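Local coordinates for CCHC-type domain-containing protein (Trypanosoma brucei brucei, PDB 7C4B), which probably acts as a metal-dependent 3'-5' exoribonuclease of the RNase D type, combining an exonuclease fold with zinc knuckles that bind nucleotides, at residues L40-F45 with G55-V60; C103-E108 with E224-G229. All coordinates share one frame; numbering follows the deposited sequence.

Contacts 1 and 2 both feed one two-metal site. Contact 1, within the central sheet, supplies Asp41 and Glu43; contact 2, on helix 104-114, supplies Asp106. The contact centres lie about 14 Å apart, yet their residues meet: Asp41 OD1 and Asp106 OD2 are 3.5 Å apart, like charges whose closeness the nearby metal probably eases. Asp106 is a manganese ligand in a structure of this protein, though here its OD2 is 3.2 Å from the manganese of chain D, long for a direct bond. Contact 2 lies on the side of helix 104-114 turned away from Asp106, against the end of helix 212-226. The nearest side-chain atom of Arg105 is about 8 Å from a bound manganese.

Contact 1: L40-F45 with G55-V60; sequences LDIEAF and GRISLV. With MN (manganese (II) ion), chain E; MN (manganese (II) ion), chain D.
Phe45 and Arg56 lie side by side just beyond the paired ends of two antiparallel strands, joined by a backbone bond from Phe45 N to Arg56 O (2.8 Å). With CG set opposite the carbonyl carbon (chi1 -74°), the Phe45 side chain runs out alongside Arg56, in the same direction. CB and CG rest against the Arg56 backbone, and CD1 comes to 3.5 Å from Arg56 O. CD2 lies beneath Arg56 CB, whose CH-pi contact falls over the ring face, displaced toward the rim (21° off the normal). Farther out, CE2 meets Arg56 CD at 3.9 Å and CZ, the tip, lies 4.2 Å from it, while on the other flank CE1 touches Ser58 CB at 3.9 Å, edge-on. Next along lies a classic beta bulge, in which Ser58 and Leu59 both face Glu43. Glu43 O therefore accepts two backbone bonds, from Leu59 N and Ser58 N, both in the carbonyl plane. The bulge lies on strand 57-64, opposite Glu43 of strand 37-44, which in the RNase H-like sheet carries the Asp-x-Glu motif of DEDD exonucleases. Asp41 spreads its carboxylate across two manganese ions: OD2 binds that of chain E at 2.0 Å, joined there by Asp191, while Glu43 OE2 stands off at 3.1 Å, and OD1 binds that of chain D at 2.2 Å. Ile42 CG2 packs on Ile57 CG1, on the sheet face covered by helix 104-114.

Contact 2: C103-E108 with E224-G229; sequences CRRDVE and EHYAVG
Tyr226 lays one face of its ring against the aliphatic part of Arg104, the two side chains running side by side in the same direction. Arg104 CB stands over the ring centre, 4.0 Å from the centroid and only 7° off the normal. Its CG moves toward the rim, 3.6 Å from Tyr226 CE2, and its CD comes within 3.7 Å of Tyr226 OH. A bend at chi3 (-64°) then turns the guanidinium steeply to the ring, so it is methylenes that cover the phenol while the charged end reaches Asp102 and Asp237. The opposite ring face is backed by CD2 of His225. Arg105 arrives from another direction: its NH1 approaches the ring edge at Tyr226 CE1, 3.6 Å away, with the two planes 79° apart. Glu108, one helical turn on, helps hold this guanidinium: Arg105 NE reaches Glu108 OE1 (3.2 Å) from above the carboxylate plane in a salt bridge, while Glu108 OE2 takes Val232 N. Tyr226 is thus a knob in a hole formed by Arg104, Arg105, Val107 and Glu108, docking the last turn of helix 212-226 onto the N-terminal part of helix 104-114, which carries the metal-site residue Asp106 of the exonuclease fold on its other side. Glu235 joins Tyr226 and Arg105 at their polar ends, taking a bond from Tyr226 OH and a salt bridge from Arg105 NH2. As the chain leaves the helix, Ala227 CB presses on Val107 CG1 at 3.6 Å, and Tyr226 O lies 3.2 Å from Glu108 CA in a CA-H...O contact.

Contact 1: L40-F45 with G55-V60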
loop_
_atom_site.group_PDB
_atom_site.type_symbol
_atom_site.label_atom_id
_atom_site.label_comp_id
_atom_site.label_asym_id
_atom_site.label_seq_id
_atom_site.Cartn_x
_atom_site.Cartn_y
_atom_site.Cartn_z
ATOM N N LEU A 40 -6.166 -4.803 -5.061
ATOM C CA LEU A 40 -7.485 -4.968 -4.468
ATOM C C LEU A 40 -7.739 -3.905 -3.409
ATOM O O LEU A 40 -6.817 -3.441 -2.733
ATOM C CB LEU A 40 -7.651 -6.358 -3.837
ATOM C CG LEU A 40 -7.718 -7.545 -4.797
ATOM C CD1 LEU A 40 -7.866 -8.845 -4.022
ATOM C CD2 LEU A 40 -8.866 -7.368 -5.777
ATOM N N ASP A 41 -9.011 -3.537 -3.269
ATOM C CA ASP A 41 -9.452 -2.592 -2.252
ATOM C C ASP A 41 -10.932 -2.843 -1.997
ATOM O O ASP A 41 -11.592 -3.572 -2.741
ATOM C CB ASP A 41 -9.186 -1.144 -2.685
ATOM C CG ASP A 41 -9.216 -0.168 -1.521
ATOM O OD1 ASP A 41 -8.974 -0.594 -0.373
ATOM O OD2 ASP A 41 -9.475 1.030 -1.758
ATOM N N ILE A 42 -11.447 -2.237 -0.930
ATOM C CA ILE A 42 -12.841 -2.405 -0.531
ATOM C C ILE A 42 -13.404 -1.057 -0.103
ATOM O O ILE A 42 -12.746 -0.295 0.612
ATOM C CB ILE A 42 -12.987 -3.436 0.611
ATOM C CG1 ILE A 42 -12.672 -4.850 0.119
ATOM C CG2 ILE A 42 -14.388 -3.393 1.214
ATOM C CD1 ILE A 42 -12.832 -5.907 1.191
ATOM N N GLU A 43 -14.622 -0.762 -0.551
ATOM C CA GLU A 43 -15.425 0.323 -0.007
ATOM C C GLU A 43 -16.604 -0.284 0.741
ATOM O O GLU A 43 -17.355 -1.087 0.177
ATOM C CB GLU A 43 -15.918 1.265 -1.109
ATOM C CG GLU A 43 -14.807 1.948 -1.898
ATOM C CD GLU A 43 -13.956 2.877 -1.050
ATOM O OE1 GLU A 43 -14.453 3.370 -0.014
ATOM O OE2 GLU A 43 -12.787 3.114 -1.420
ATOM N N ALA A 44 -16.758 0.090 2.010
ATOM C CA ALA A 44 -17.776 -0.487 2.873
ATOM C C ALA A 44 -18.638 0.618 3.471
ATOM O O ALA A 44 -18.293 1.803 3.425
ATOM C CB ALA A 44 -17.147 -1.334 3.989
ATOM N N PHE A 45 -19.774 0.208 4.035
ATOM C CA PHE A 45 -20.655 1.137 4.726
ATOM C C PHE A 45 -19.931 1.780 5.901
ATOM O O PHE A 45 -19.233 1.106 6.665
ATOM C CB PHE A 45 -21.908 0.419 5.244
ATOM C CG PHE A 45 -22.909 0.051 4.179
ATOM C CD1 PHE A 45 -22.578 0.074 2.834
ATOM C CD2 PHE A 45 -24.197 -0.320 4.538
ATOM C CE1 PHE A 45 -23.510 -0.270 1.871
ATOM C CE2 PHE A 45 -25.132 -0.663 3.580
ATOM C CZ PHE A 45 -24.788 -0.639 2.244
ATOM N N GLY A 55 -17.621 -1.931 7.767
ATOM C CA GLY A 55 -19.043 -2.076 7.582
ATOM C C GLY A 55 -19.360 -3.066 6.476
ATOM O O GLY A 55 -18.503 -3.777 5.949
ATOM N N ARG A 56 -20.643 -3.106 6.127
ATOM C CA ARG A 56 -21.108 -3.970 5.053
ATOM C C ARG A 56 -20.389 -3.633 3.752
ATOM O O ARG A 56 -20.290 -2.464 3.368
ATOM C CB ARG A 56 -22.619 -3.810 4.891
ATOM C CG ARG A 56 -23.257 -4.689 3.840
ATOM C CD ARG A 56 -24.760 -4.491 3.871
ATOM N NE ARG A 56 -25.447 -5.219 2.811
ATOM C CZ ARG A 56 -26.766 -5.236 2.663
ATOM N NH1 ARG A 56 -27.538 -4.565 3.509
ATOM N NH2 ARG A 56 -27.316 -5.925 1.672
ATOM N N ILE A 57 -19.871 -4.661 3.081
ATOM C CA ILE A 57 -19.123 -4.447 1.848
ATOM C C ILE A 57 -20.058 -3.912 0.773
ATOM O O ILE A 57 -21.141 -4.463 0.534
ATOM C CB ILE A 57 -18.436 -5.746 1.397
ATOM C CG1 ILE A 57 -17.282 -6.092 2.339
ATOM C CG2 ILE A 57 -17.923 -5.614 -0.030
ATOM C CD1 ILE A 57 -16.658 -7.447 2.069
ATOM N N SER A 58 -19.649 -2.821 0.129
ATOM C CA SER A 58 -20.396 -2.220 -0.966
ATOM C C SER A 58 -19.726 -2.438 -2.314
ATOM O O SER A 58 -20.365 -2.918 -3.254
ATOM C CB SER A 58 -20.581 -0.717 -0.713
ATOM O OG SER A 58 -21.171 -0.081 -1.832
ATOM N N LEU A 59 -18.444 -2.096 -2.426
ATOM C CA LEU A 59 -17.675 -2.307 -3.640
ATOM C C LEU A 59 -16.397 -3.061 -3.312
ATOM O O LEU A 59 -15.820 -2.899 -2.233
ATOM C CB LEU A 59 -17.305 -0.982 -4.324
ATOM C CG LEU A 59 -18.398 -0.020 -4.787
ATOM C CD1 LEU A 59 -17.761 1.234 -5.368
ATOM C CD2 LEU A 59 -19.304 -0.687 -5.807
ATOM N N VAL A 60 -15.959 -3.886 -4.258
ATOM C CA VAL A 60 -14.613 -4.446 -4.267
ATOM C C VAL A 60 -13.947 -3.975 -5.550
ATOM O O VAL A 60 -14.447 -4.247 -6.649
ATOM C CB VAL A 60 -14.615 -5.981 -4.180
ATOM C CG1 VAL A 60 -13.195 -6.518 -4.335
ATOM C CG2 VAL A 60 -15.212 -6.438 -2.859
HETATM MN MN MN E . -9.804 2.593 -0.568
HETATM MN MN MN D . -8.221 -0.342 1.713
#

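Contact 2: C103-E108 with E224-G229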
loop_
_atom_site.group_PDB
_atom_site.type_symbol
_atom_site.label_atom_id
_atom_site.label_comp_id
_atom_site.label_asym_id
_atom_site.label_seq_id
_atom_site.Cartn_x
_atom_site.Cartn_y
_atom_site.Cartn_z
ATOM N N CYS A 103 -3.861 -4.514 4.532
ATOM C CA CYS A 103 -4.839 -5.548 4.224
ATOM C C CYS A 103 -5.658 -5.991 5.428
ATOM O O CYS A 103 -6.597 -6.774 5.255
ATOM C CB CYS A 103 -4.139 -6.776 3.634
ATOM S SG CYS A 103 -3.123 -7.677 4.836
ATOM N N ARG A 104 -5.334 -5.510 6.629
ATOM C CA ARG A 104 -5.871 -6.069 7.869
ATOM C C ARG A 104 -7.395 -6.110 7.904
ATOM O O ARG A 104 -7.987 -7.194 7.931
ATOM C CB ARG A 104 -5.338 -5.280 9.067
ATOM C CG ARG A 104 -3.873 -5.551 9.371
ATOM C CD ARG A 104 -3.335 -4.589 10.412
ATOM N NE ARG A 104 -3.357 -3.211 9.932
ATOM C CZ ARG A 104 -2.945 -2.166 10.642
ATOM N NH1 ARG A 104 -2.473 -2.338 11.870
ATOM N NH2 ARG A 104 -3.002 -0.946 10.122
ATOM N N ARG A 105 -8.043 -4.943 7.908
ATOM C CA ARG A 105 -9.499 -4.920 7.997
ATOM C C ARG A 105 -10.150 -5.423 6.715
ATOM O O ARG A 105 -11.274 -5.938 6.754
ATOM C CB ARG A 105 -9.979 -3.508 8.329
ATOM C CG ARG A 105 -9.193 -2.851 9.453
ATOM C CD ARG A 105 -9.986 -2.768 10.740
ATOM N NE ARG A 105 -10.140 -4.060 11.406
ATOM C CZ ARG A 105 -9.298 -4.535 12.318
ATOM N NH1 ARG A 105 -9.521 -5.717 12.877
ATOM N NH2 ARG A 105 -8.232 -3.828 12.674
ATOM N N ASP A 106 -9.466 -5.288 5.575
ATOM C CA ASP A 106 -10.003 -5.815 4.325
ATOM C C ASP A 106 -10.022 -7.338 4.329
ATOM O O ASP A 106 -11.009 -7.952 3.908
ATOM C CB ASP A 106 -9.188 -5.296 3.140
ATOM C CG ASP A 106 -9.417 -3.821 2.876
ATOM O OD1 ASP A 106 -9.788 -3.096 3.822
ATOM O OD2 ASP A 106 -9.223 -3.389 1.720
ATOM N N VAL A 107 -8.939 -7.964 4.791
ATOM C CA VAL A 107 -8.914 -9.419 4.894
ATOM C C VAL A 107 -9.945 -9.894 5.909
ATOM O O VAL A 107 -10.605 -10.922 5.711
ATOM C CB VAL A 107 -7.493 -9.899 5.246
ATOM C CG1 VAL A 107 -7.508 -11.345 5.696
ATOM C CG2 VAL A 107 -6.570 -9.726 4.049
ATOM N N GLU A 108 -10.114 -9.143 7.001
ATOM C CA GLU A 108 -11.134 -9.482 7.987
ATOM C C GLU A 108 -12.527 -9.450 7.373
ATOM O O GLU A 108 -13.357 -10.323 7.653
ATOM C CB GLU A 108 -11.047 -8.526 9.177
ATOM C CG GLU A 108 -12.072 -8.788 10.273
ATOM C CD GLU A 108 -12.071 -7.708 11.341
ATOM O OE1 GLU A 108 -12.148 -6.513 10.981
ATOM O OE2 GLU A 108 -11.992 -8.051 12.539
ATOM N N GLU A 224 -3.308 -14.795 7.971
ATOM C CA GLU A 224 -3.669 -15.840 8.925
ATOM C C GLU A 224 -4.254 -15.255 10.203
ATOM O O GLU A 224 -5.134 -15.867 10.819
ATOM C CB GLU A 224 -2.448 -16.701 9.255
ATOM C CG GLU A 224 -1.904 -17.507 8.085
ATOM C CD GLU A 224 -2.821 -18.642 7.676
ATOM O OE1 GLU A 224 -3.632 -19.087 8.516
ATOM O OE2 GLU A 224 -2.730 -19.089 6.513
ATOM N N HIS A 225 -3.790 -14.074 10.610
ATOM C CA HIS A 225 -4.268 -13.473 11.849
ATOM C C HIS A 225 -5.640 -12.830 11.692
ATOM O O HIS A 225 -6.411 -12.790 12.659
ATOM C CB HIS A 225 -3.261 -12.434 12.345
ATOM C CG HIS A 225 -3.557 -11.914 13.718
ATOM N ND1 HIS A 225 -3.020 -12.472 14.857
ATOM C CD2 HIS A 225 -4.334 -10.886 14.132
ATOM C CE1 HIS A 225 -3.453 -11.811 15.915
ATOM N NE2 HIS A 225 -4.253 -10.844 15.503
ATOM N N TYR A 226 -5.971 -12.329 10.500
ATOM C CA TYR A 226 -7.197 -11.568 10.306
ATOM C C TYR A 226 -8.253 -12.286 9.481
ATOM O O TYR A 226 -9.371 -11.775 9.362
ATOM C CB TYR A 226 -6.878 -10.211 9.660
ATOM C CG TYR A 226 -6.236 -9.247 10.626
ATOM C CD1 TYR A 226 -7.012 -8.441 11.447
ATOM C CD2 TYR A 226 -4.856 -9.156 10.732
ATOM C CE1 TYR A 226 -6.433 -7.563 12.341
ATOM C CE2 TYR A 226 -4.266 -8.281 11.626
ATOM C CZ TYR A 226 -5.060 -7.487 12.428
ATOM O OH TYR A 226 -4.482 -6.613 13.319
ATOM N N ALA A 227 -7.943 -13.447 8.913
ATOM C CA ALA A 227 -8.918 -14.246 8.181
ATOM C C ALA A 227 -9.225 -15.480 9.023
ATOM O O ALA A 227 -8.654 -16.553 8.831
ATOM C CB ALA A 227 -8.407 -14.613 6.816
ATOM N N VAL A 228 -10.147 -15.316 9.969
ATOM C CA VAL A 228 -10.480 -16.378 10.908
ATOM C C VAL A 228 -11.986 -16.596 10.935
ATOM O O VAL A 228 -12.526 -17.157 11.894
ATOM C CB VAL A 228 -9.944 -16.052 12.313
ATOM C CG1 VAL A 228 -8.428 -16.175 12.341
ATOM C CG2 VAL A 228 -10.375 -14.653 12.722
ATOM N N GLY A 229 -12.672 -16.151 9.882
ATOM C CA GLY A 229 -14.110 -16.312 9.790
ATOM C C GLY A 229 -14.900 -15.652 10.895
ATOM O O GLY A 229 -16.068 -15.993 11.095
#